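Long-range contacts in amidase, hydantoinase/carbamoylase family (Burkholderia ambifaria, PDB 5TP4), which probably hydrolyses N-carbamoyl-L-amino acids as a zinc-dependent amidase of the peptidase M20 family: residues R22-M27 against G104-L109; L224-T229 against V325-C330; T336-G341 against L370-V375. All blocks are in the same frame, centred on the assembly; numbering follows the deposited sequence.

In the fold
The three contacts show how the two domains of an M20-type amidase are held together and share a strand. Contact 1 is the buried one nearest the metal: the V105 side chain lies about 8 Å from a zinc ion, that of Y106 about 5 Å from the zinc ligand H198. Contact 2 lies on the opposite side of the chain's centre, about 43 Å from contact 1 between centres, in a strand pair away from the metal site. Contact 3 takes up strand 324-337 at its far end, its centre about 33 Å from that of contact 2 and about 25 Å from that of contact 1; its F338 side chain is about 12 Å from a zinc ion.

Contact 1 of 3, residues R22-M27 against G104-L109; sequences RSLADM and GVYGVL
S23 meets L109 with both its backbone and its side chain: L109 CD1 lies 3.5 Å from S23 O, and S23 OG is close to the same methyl. The hydroxyl is bound to L20 O within its own helix, and a water donates both to S23 OG and to L109 O, bridging two segments that no direct hydrogen bond links. L24 comes near through the end of its side chain. Its CD2 sits 3.8 Å from L109 CD1 and 4.0 Å from V105 CG2, while CD1 approaches the Y106 ring obliquely. One turn on from S23, M27 has CG anti to the backbone N (chi1 -177°), which brings CG to 3.7 Å from V105 CG2 and leaves CB beside L109 CD1. L109 CD1 is thus shared by three residues of the first helix. W57 of helix 45-60 packs on S23 and L109, and R40 lies against M27 and V105. The axes of the two short helical segments approach to 10.2 Å, their N-to-C directions 129° apart. This is apolar helix-helix packing next to the zinc site of the M20 catalytic domain: helix 105-121 begins just past its N-cap G104, which follows D103, a predicted zinc ligand.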
# COMPACT_ATOMS: atom_id res chain seq x y z
N ARG B 22 -26.70 -34.91 -1.94
CA ARG B 22 -27.82 -34.46 -1.12
C ARG B 22 -27.38 -34.13 0.30
O ARG B 22 -27.87 -33.16 0.90
CB ARG B 22 -28.92 -35.52 -1.12
N SER B 23 -26.46 -34.92 0.87
CA SER B 23 -26.02 -34.60 2.23
C SER B 23 -25.27 -33.27 2.26
O SER B 23 -25.39 -32.49 3.20
CB SER B 23 -25.15 -35.73 2.81
OG SER B 23 -23.87 -35.78 2.21
N LEU B 24 -24.50 -33.01 1.21
CA LEU B 24 -23.83 -31.72 1.09
C LEU B 24 -24.83 -30.58 0.95
O LEU B 24 -24.65 -29.51 1.54
CB LEU B 24 -22.90 -31.75 -0.11
CG LEU B 24 -21.61 -32.50 0.24
CD1 LEU B 24 -20.92 -32.95 -1.03
CD2 LEU B 24 -20.71 -31.58 1.08
N ALA B 25 -25.86 -30.78 0.14
CA ALA B 25 -26.87 -29.74 -0.02
C ALA B 25 -27.57 -29.48 1.31
O ALA B 25 -27.83 -28.33 1.66
CB ALA B 25 -27.88 -30.15 -1.08
N ASP B 26 -27.90 -30.55 2.04
CA ASP B 26 -28.59 -30.40 3.32
C ASP B 26 -27.70 -29.71 4.35
O ASP B 26 -28.18 -28.84 5.08
CB ASP B 26 -29.04 -31.77 3.85
CG ASP B 26 -30.25 -32.33 3.10
OD1 ASP B 26 -31.02 -31.56 2.48
OD2 ASP B 26 -30.44 -33.56 3.14
N MET B 27 -26.41 -30.07 4.40
CA MET B 27 -25.54 -29.44 5.39
C MET B 27 -25.30 -27.98 5.04
O MET B 27 -25.24 -27.12 5.93
CB MET B 27 -24.21 -30.21 5.49
CG MET B 27 -23.25 -29.68 6.56
SD MET B 27 -23.91 -29.75 8.25
CE MET B 27 -23.75 -31.52 8.60
N GLY B 104 -13.88 -28.17 3.79
CA GLY B 104 -14.02 -28.90 5.06
C GLY B 104 -15.15 -29.89 5.11
O GLY B 104 -14.95 -31.06 5.44
N VAL B 105 -16.35 -29.44 4.78
CA VAL B 105 -17.52 -30.30 4.91
C VAL B 105 -17.44 -31.47 3.95
O VAL B 105 -17.91 -32.57 4.28
CB VAL B 105 -18.80 -29.47 4.70
CG1 VAL B 105 -18.76 -28.79 3.33
CG2 VAL B 105 -20.06 -30.34 4.87
N TYR B 106 -16.88 -31.27 2.74
CA TYR B 106 -16.79 -32.37 1.79
C TYR B 106 -16.10 -33.59 2.41
O TYR B 106 -16.60 -34.71 2.29
CB TYR B 106 -16.05 -31.93 0.52
CG TYR B 106 -15.65 -33.11 -0.35
CD1 TYR B 106 -16.58 -34.06 -0.75
CD2 TYR B 106 -14.33 -33.26 -0.76
CE1 TYR B 106 -16.20 -35.15 -1.54
CE2 TYR B 106 -13.96 -34.32 -1.55
CZ TYR B 106 -14.89 -35.27 -1.93
OH TYR B 106 -14.47 -36.31 -2.72
N GLY B 107 -14.98 -33.39 3.10
CA GLY B 107 -14.25 -34.54 3.63
C GLY B 107 -14.95 -35.24 4.78
O GLY B 107 -14.84 -36.46 4.94
N VAL B 108 -15.68 -34.48 5.61
CA VAL B 108 -16.47 -35.07 6.68
C VAL B 108 -17.61 -35.91 6.10
O VAL B 108 -17.82 -37.06 6.48
CB VAL B 108 -17.00 -33.97 7.61
CG1 VAL B 108 -17.96 -34.54 8.68
CG2 VAL B 108 -15.82 -33.21 8.25
N LEU B 109 -18.35 -35.34 5.15
CA LEU B 109 -19.48 -36.08 4.60
C LEU B 109 -19.06 -37.15 3.63
O LEU B 109 -19.80 -38.12 3.45
CB LEU B 109 -20.47 -35.11 3.94
CG LEU B 109 -21.06 -34.08 4.92
CD1 LEU B 109 -22.10 -33.21 4.17
CD2 LEU B 109 -21.70 -34.72 6.17
O HOH W 1 -22.57 -38.05 3.44

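Contact 2 of 3, residues L224-T229 against V325-C330; sequences LDVRVT and VAIDTC
L224 lies alongside T329 and points the same way, its CD2 3.7 Å from T329 CA, while its other methyl, CD1, meets I327 CG2. CG stands anti to the carbonyl carbon (chi1 -48°), and the two branches divide between these neighbours. The next residue on this face, V226, sits beside I327 with CG2 4.0 Å from I327 CG1 and turns CG1 to within 3.7 Å of V325 CG2. V325 CG2 also touches V228 CG2, so the branched chains form a continuous apolar row. Within the sheet, the antiparallel strands are joined by four backbone hydrogen bonds. D225 and D328 form one hydrogen-bonded pair, with D225 N 2.7 Å from D328 O at 168°; R227 and A326 form the next, with R227 N 3.0 Å from A326 O. On the face of D225 and R227 the polar ends turn elsewhere: D225 OD1 makes a salt bridge to R282 of the second subunit, and R227 pairs with D288. Strand 288-297 continues the sheet on the far flank of 224-229, helix 300-321 packs on L224, V325 and T329, and M253 of helix 246-262 touches both V228 and V325.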
# COMPACT_ATOMS: atom_id res chain seq x y z
N LEU B 224 8.22 -13.01 5.04
CA LEU B 224 9.25 -12.00 5.24
C LEU B 224 8.60 -10.63 5.27
O LEU B 224 7.57 -10.39 4.63
CB LEU B 224 10.29 -12.05 4.10
CG LEU B 224 10.85 -13.44 3.74
CD1 LEU B 224 11.90 -13.30 2.64
CD2 LEU B 224 11.47 -14.06 4.92
N ASP B 225 9.21 -9.74 6.04
CA ASP B 225 8.90 -8.31 6.01
C ASP B 225 10.10 -7.61 5.40
O ASP B 225 11.23 -7.81 5.86
CB ASP B 225 8.67 -7.75 7.41
CG ASP B 225 7.46 -8.32 8.08
OD1 ASP B 225 6.46 -8.59 7.39
OD2 ASP B 225 7.50 -8.49 9.31
N VAL B 226 9.85 -6.77 4.40
CA VAL B 226 10.90 -6.01 3.75
C VAL B 226 10.61 -4.53 3.95
O VAL B 226 9.48 -4.08 3.76
CB VAL B 226 10.99 -6.34 2.25
CG1 VAL B 226 12.16 -5.60 1.65
CG2 VAL B 226 11.15 -7.84 2.02
N ARG B 227 11.65 -3.77 4.30
CA ARG B 227 11.53 -2.33 4.39
C ARG B 227 12.67 -1.69 3.62
O ARG B 227 13.84 -2.00 3.86
CB ARG B 227 11.52 -1.88 5.85
CG ARG B 227 11.24 -0.41 6.01
CD ARG B 227 10.86 -0.16 7.46
NE ARG B 227 10.36 1.20 7.68
CZ ARG B 227 10.02 1.66 8.88
NH1 ARG B 227 10.13 0.86 9.94
NH2 ARG B 227 9.57 2.90 9.02
N VAL B 228 12.34 -0.78 2.71
CA VAL B 228 13.33 -0.09 1.90
C VAL B 228 13.31 1.38 2.29
O VAL B 228 12.24 2.00 2.34
CB VAL B 228 13.04 -0.25 0.39
CG1 VAL B 228 14.15 0.36 -0.43
CG2 VAL B 228 12.87 -1.73 0.05
N THR B 229 14.48 1.94 2.58
CA THR B 229 14.59 3.31 3.06
C THR B 229 15.35 4.13 2.04
O THR B 229 16.45 3.76 1.62
CB THR B 229 15.29 3.37 4.42
OG1 THR B 229 14.60 2.52 5.34
CG2 THR B 229 15.27 4.78 4.95
N VAL B 325 17.97 -1.51 2.71
CA VAL B 325 16.92 -2.51 2.74
C VAL B 325 17.16 -3.41 3.93
O VAL B 325 18.29 -3.77 4.25
CB VAL B 325 16.82 -3.31 1.41
CG1 VAL B 325 18.13 -4.07 1.10
CG2 VAL B 325 15.60 -4.26 1.46
N ALA B 326 16.08 -3.72 4.64
CA ALA B 326 16.11 -4.65 5.75
C ALA B 326 15.08 -5.74 5.51
O ALA B 326 13.96 -5.44 5.10
CB ALA B 326 15.82 -3.92 7.06
N ILE B 327 15.46 -6.99 5.75
CA ILE B 327 14.59 -8.13 5.48
C ILE B 327 14.53 -8.98 6.73
O ILE B 327 15.56 -9.47 7.20
CB ILE B 327 15.07 -8.96 4.28
CG1 ILE B 327 15.03 -8.12 3.01
CG2 ILE B 327 14.23 -10.23 4.16
CD1 ILE B 327 15.69 -8.78 1.82
N ASP B 328 13.33 -9.14 7.28
CA ASP B 328 13.11 -9.89 8.50
C ASP B 328 12.17 -11.05 8.21
O ASP B 328 11.16 -10.87 7.53
CB ASP B 328 12.51 -9.00 9.61
CG ASP B 328 13.49 -7.94 10.10
OD1 ASP B 328 14.67 -8.25 10.35
OD2 ASP B 328 13.06 -6.78 10.23
N THR B 329 12.51 -12.22 8.71
CA THR B 329 11.64 -13.39 8.57
C THR B 329 10.74 -13.44 9.80
O THR B 329 11.24 -13.65 10.92
CB THR B 329 12.46 -14.67 8.45
OG1 THR B 329 13.32 -14.57 7.32
CG2 THR B 329 11.52 -15.89 8.26
N CYS B 330 9.43 -13.26 9.61
CA CYS B 330 8.51 -13.21 10.73
C CYS B 330 7.69 -14.48 10.94
O CYS B 330 7.03 -14.59 11.98
CB CYS B 330 7.56 -12.03 10.58
SG CYS B 330 6.53 -12.21 9.13
O HOH W 2 11.88 -5.12 7.81

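Contact 3 of 3, residues T336-G341 against L370-V375; sequences TPFDRG and LLARRV. With EDO (1,2-ethanediol), chain T.
Segment 336-341 leaves strand 324-337 through a short turn into helix 340-353 and passes the C-terminal part of helix 367-372, the backbones coming closest at F338 and A372, whose CA atoms are 5.8 Å apart. The setting is the alpha/beta catalytic domain of an M20-type hydrolase, where the strand-to-helix connection packs against helix 367-372, which leads on to strand 377-382. A372 CB sits at the edge of the F338 ring, near its plane, and is 3.6 Å from F338 CD1 and 3.7 Å from CE1. T377 and M379 of strand 377-382, together with A368 and I369 of helix 367-372, also touch the phenyl group, which is buried. A water donates to P337 O and, at 3.2 Å, to A372 O, tying the two backbones together beside this apolar contact.

T336 and R373 supply the polar part, their side chains crossing at about a right angle. R373 is extended from CG to NE, which carries the guanidinium to the threonine hydroxyl, and T336 CG2 packs against the R373 chain, 3.8 Å from NE and 4.0 Å from CG. A second water accepts from R373 NE. At the turn, D339 takes the N-cap position of helix 340-353, its OD2 accepting from the backbone N of C342. The guanidinium edge also faces a 1,2-ethanediol, probably from the crystallisation liquor, with O2 of that molecule in its plane. R373 NH2 donates to T336 OG1 over 3.0 Å, the N-H...O angle 149° and the oxygen tilted 21° from the guanidinium plane.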
# COMPACT_ATOMS: atom_id res chain seq x y z
N THR B 336 5.89 -30.58 5.00
CA THR B 336 5.17 -31.64 5.71
C THR B 336 4.86 -32.76 4.74
O THR B 336 3.76 -32.83 4.18
CB THR B 336 3.89 -31.09 6.35
OG1 THR B 336 4.19 -29.86 7.03
CG2 THR B 336 3.34 -32.10 7.36
N PRO B 337 5.80 -33.68 4.53
CA PRO B 337 5.51 -34.81 3.64
C PRO B 337 4.46 -35.75 4.22
O PRO B 337 4.42 -35.99 5.43
CB PRO B 337 6.87 -35.51 3.50
CG PRO B 337 7.65 -35.03 4.67
CD PRO B 337 7.20 -33.65 4.95
N PHE B 338 3.61 -36.26 3.34
CA PHE B 338 2.65 -37.29 3.72
C PHE B 338 3.29 -38.67 3.63
O PHE B 338 4.40 -38.84 3.13
CB PHE B 338 1.40 -37.17 2.85
CG PHE B 338 0.57 -35.96 3.13
CD1 PHE B 338 0.73 -35.25 4.31
CD2 PHE B 338 -0.38 -35.53 2.21
CE1 PHE B 338 -0.03 -34.11 4.57
CE2 PHE B 338 -1.16 -34.40 2.45
CZ PHE B 338 -0.99 -33.68 3.64
N ASP B 339 2.59 -39.67 4.15
CA ASP B 339 3.16 -41.01 4.26
C ASP B 339 3.16 -41.68 2.90
O ASP B 339 2.10 -41.81 2.29
CB ASP B 339 2.35 -41.82 5.25
CG ASP B 339 2.81 -43.25 5.33
OD1 ASP B 339 3.89 -43.46 5.95
OD2 ASP B 339 2.12 -44.12 4.78
N ARG B 340 4.34 -42.14 2.45
CA ARG B 340 4.44 -42.72 1.12
C ARG B 340 3.44 -43.86 0.92
O ARG B 340 2.79 -43.95 -0.12
CB ARG B 340 5.86 -43.21 0.84
CG ARG B 340 6.03 -43.69 -0.61
CD ARG B 340 7.44 -44.22 -0.98
NE ARG B 340 7.89 -45.34 -0.14
CZ ARG B 340 7.30 -46.53 -0.05
NH1 ARG B 340 6.19 -46.81 -0.73
NH2 ARG B 340 7.82 -47.45 0.74
N GLY B 341 3.29 -44.72 1.93
CA GLY B 341 2.38 -45.86 1.79
C GLY B 341 0.92 -45.46 1.68
O GLY B 341 0.18 -46.04 0.88
N LEU B 370 -1.29 -31.30 10.35
CA LEU B 370 -0.95 -31.60 11.74
C LEU B 370 -0.90 -33.10 11.98
O LEU B 370 0.00 -33.59 12.67
CB LEU B 370 -1.99 -30.97 12.68
CG LEU B 370 -1.91 -29.47 13.01
CD1 LEU B 370 -0.76 -29.16 13.93
CD2 LEU B 370 -1.87 -28.57 11.73
N LEU B 371 -1.85 -33.84 11.42
CA LEU B 371 -1.87 -35.29 11.64
C LEU B 371 -0.64 -35.96 11.06
O LEU B 371 -0.09 -36.90 11.65
CB LEU B 371 -3.13 -35.93 11.05
CG LEU B 371 -4.36 -36.01 11.97
CD1 LEU B 371 -4.20 -37.02 13.12
CD2 LEU B 371 -4.74 -34.64 12.58
N ALA B 372 -0.17 -35.48 9.90
CA ALA B 372 0.93 -36.14 9.19
C ALA B 372 2.21 -36.13 10.00
O ALA B 372 3.09 -36.97 9.75
CB ALA B 372 1.19 -35.45 7.85
N ARG B 373 2.34 -35.21 10.94
CA ARG B 373 3.54 -35.16 11.76
C ARG B 373 3.52 -36.21 12.86
O ARG B 373 4.55 -36.43 13.50
CB ARG B 373 3.70 -33.77 12.35
CG ARG B 373 3.93 -32.73 11.25
CD ARG B 373 3.86 -31.30 11.78
NE ARG B 373 4.00 -30.36 10.66
CZ ARG B 373 3.49 -29.14 10.64
NH1 ARG B 373 2.80 -28.68 11.69
NH2 ARG B 373 3.65 -28.38 9.56
N ARG B 374 2.39 -36.90 13.05
CA ARG B 374 2.27 -37.86 14.14
C ARG B 374 1.82 -39.23 13.63
O ARG B 374 2.16 -40.24 14.26
CB ARG B 374 1.28 -37.35 15.20
CG ARG B 374 1.87 -36.35 16.19
CD ARG B 374 2.79 -37.02 17.21
NE ARG B 374 2.09 -38.04 18.01
CZ ARG B 374 1.78 -37.92 19.30
NH1 ARG B 374 2.10 -36.83 19.99
NH2 ARG B 374 1.15 -38.92 19.92
N VAL B 375 1.02 -39.30 12.57
CA VAL B 375 0.50 -40.59 12.12
C VAL B 375 0.55 -40.65 10.60
O VAL B 375 0.57 -39.61 9.92
CB VAL B 375 -0.93 -40.85 12.63
CG1 VAL B 375 -1.07 -40.49 14.12
CG2 VAL B 375 -1.88 -40.09 11.83
C1 EDO T . 2.70 -27.12 5.58
O1 EDO T . 3.72 -28.03 5.12
C2 EDO T . 3.36 -25.90 6.22
O2 EDO T . 4.10 -26.29 7.39
O HOH W 3 6.45 -31.08 9.23
O HOH W 4 5.33 -35.44 7.99